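Local structure of ATP phosphoribosyltransferase (Methanobacterium thermoautotrophicum, 2VD3) at residues S40-H44 against P45-V49. The protein probably catalyses the magnesium-dependent condensation of ATP with 5-phosphoribosyl 1-diphosphate, the first and flow-controlling step of histidine biosynthesis. Numbering follows the deposited sequence.
Sequences SKTQH and PQIEV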
loop_
_atom_site.group_PDB
_atom_site.type_symbol
_atom_site.label_atom_id
_atom_site.label_comp_id
_atom_site.label_asym_id
_atom_site.label_seq_id
_atom_site.Cartn_x
_atom_site.Cartn_y
_atom_site.Cartn_z
ATOM N N SER A 40 4.066 -1.478 23.661
ATOM C CA SER A 40 2.658 -1.686 23.981
ATOM C C SER A 40 2.520 -2.391 25.315
ATOM O O SER A 40 3.290 -3.300 25.623
ATOM C CB SER A 40 1.975 -2.525 22.900
ATOM O OG SER A 40 0.644 -2.855 23.275
ATOM N N LYS A 41 1.531 -1.978 26.100
ATOM C CA LYS A 41 1.151 -2.734 27.290
ATOM C C LYS A 41 0.471 -4.054 26.887
ATOM O O LYS A 41 0.038 -4.224 25.739
ATOM C CB LYS A 41 0.240 -1.899 28.200
ATOM C CG LYS A 41 0.838 -0.546 28.593
ATOM C CD LYS A 41 0.114 0.102 29.760
ATOM C CE LYS A 41 -1.209 0.706 29.348
ATOM N NZ LYS A 41 -1.840 1.398 30.495
ATOM N N THR A 42 0.406 -4.987 27.833
ATOM C CA THR A 42 -0.301 -6.250 27.641
ATOM C C THR A 42 -1.345 -6.401 28.738
ATOM O O THR A 42 -1.462 -5.527 29.604
ATOM C CB THR A 42 0.659 -7.463 27.668
ATOM O OG1 THR A 42 1.221 -7.606 28.978
ATOM C CG2 THR A 42 1.779 -7.287 26.658
ATOM N N GLN A 43 -2.095 -7.504 28.710
ATOM C CA GLN A 43 -3.120 -7.772 29.733
ATOM C C GLN A 43 -2.518 -8.005 31.117
ATOM O O GLN A 43 -3.216 -7.896 32.127
ATOM C CB GLN A 43 -4.026 -8.947 29.339
ATOM C CG GLN A 43 -4.850 -8.739 28.072
ATOM C CD GLN A 43 -5.806 -7.572 28.161
ATOM O OE1 GLN A 43 -6.480 -7.374 29.176
ATOM N NE2 GLN A 43 -5.884 -6.792 27.087
ATOM N N HIS A 44 -1.222 -8.306 31.159
ATOM C CA HIS A 44 -0.490 -8.456 32.414
ATOM C C HIS A 44 0.258 -7.161 32.746
ATOM O O HIS A 44 1.030 -6.665 31.933
ATOM C CB HIS A 44 0.478 -9.630 32.308
ATOM C CG HIS A 44 1.019 -10.098 33.622
ATOM N ND1 HIS A 44 1.696 -9.269 34.491
ATOM C CD2 HIS A 44 1.013 -11.323 34.198
ATOM C CE1 HIS A 44 2.053 -9.957 35.562
ATOM N NE2 HIS A 44 1.658 -11.209 35.405
ATOM N N PRO A 45 0.014 -6.591 33.938
ATOM C CA PRO A 45 0.607 -5.294 34.311
ATOM C C PRO A 45 2.141 -5.257 34.363
ATOM O O PRO A 45 2.724 -4.174 34.400
ATOM C CB PRO A 45 0.016 -5.024 35.704
ATOM C CG PRO A 45 -1.221 -5.847 35.751
ATOM C CD PRO A 45 -0.873 -7.098 35.001
ATOM N N GLN A 46 2.783 -6.420 34.364
ATOM C CA GLN A 46 4.240 -6.486 34.444
ATOM C C GLN A 46 4.883 -6.865 33.103
ATOM O O GLN A 46 6.105 -7.017 33.014
ATOM C CB GLN A 46 4.678 -7.495 35.510
ATOM C CG GLN A 46 4.199 -7.244 36.935
ATOM C CD GLN A 46 4.593 -8.396 37.856
ATOM O OE1 GLN A 46 3.753 -9.199 38.267
ATOM N NE2 GLN A 46 5.883 -8.507 38.139
ATOM N N ILE A 47 4.071 -7.039 32.067
ATOM C CA ILE A 47 4.612 -7.424 30.778
ATOM C C ILE A 47 4.323 -6.376 29.716
ATOM O O ILE A 47 3.165 -6.047 29.458
ATOM C CB ILE A 47 4.107 -8.831 30.318
ATOM C CG1 ILE A 47 4.508 -9.903 31.343
ATOM C CG2 ILE A 47 4.658 -9.178 28.927
ATOM C CD1 ILE A 47 3.740 -11.194 31.227
ATOM N N GLU A 48 5.382 -5.857 29.105
ATOM C CA GLU A 48 5.227 -5.006 27.933
ATOM C C GLU A 48 5.837 -5.652 26.679
ATOM O O GLU A 48 6.659 -6.578 26.760
ATOM C CB GLU A 48 5.783 -3.601 28.180
ATOM C CG GLU A 48 7.216 -3.423 27.742
ATOM C CD GLU A 48 7.887 -2.205 28.341
ATOM O OE1 GLU A 48 9.138 -2.181 28.331
ATOM O OE2 GLU A 48 7.178 -1.286 28.820
ATOM N N VAL A 49 5.411 -5.158 25.523
ATOM C CA VAL A 49 5.864 -5.684 24.248
ATOM C C VAL A 49 6.614 -4.597 23.506
ATOM O O VAL A 49 6.138 -3.458 23.411
ATOM C CB VAL A 49 4.681 -6.232 23.406
ATOM C CG1 VAL A 49 5.079 -6.437 21.946
ATOM C CG2 VAL A 49 4.168 -7.532 24.018
HETATM O O HOH W 1 1.522 -4.372 30.508
#
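Ser40 and Val49 pair across a beta hairpin of the mixed sheet, where strand 39-42 turns back antiparallel into strand 47-52, itself parallel to strand 5-10. It illustrates a hairpin closed by both strand bonds and turn bonds. Two backbone bonds fix the open end, Ser40 N to Val49 O at 2.9 Å and Val49 N to Ser40 O at 2.8 Å. At the other end a type I turn runs from His44 to Ile47, closed by Ile47 N on His44 O (3.1 Å). Between these ends the direct bond from Thr42 N to Ile47 O is weak and bent, and a water reinforces it, accepting from Thr42 N and lying within donating distance of the carbonyl oxygens of His44 and Ile47. The Thr42 hydroxyl, set between its own backbone N and carbonyl carbon (chi1 66°), also donates a hydrogen bond to Ile47 O, from above the carbonyl plane. Its methyl CG2 meets Val49 CG2 at 3.6 Å, on the side that Val28 and Leu30 help to cover. With CG anti to the backbone N (chi1 -165°), the His44 ring lies against Ile47 CD1, an off-centre CH-pi contact 4.2 Å from the ring centroid. With NE2 hydrogen-bonded to Glu202 of helix 197-212, the imidazole links hairpin and helix, while its ND1 accepts a hydrogen bond from Gln46 N in the ring plane at 3.1 Å, the N-H...N angle being 162°.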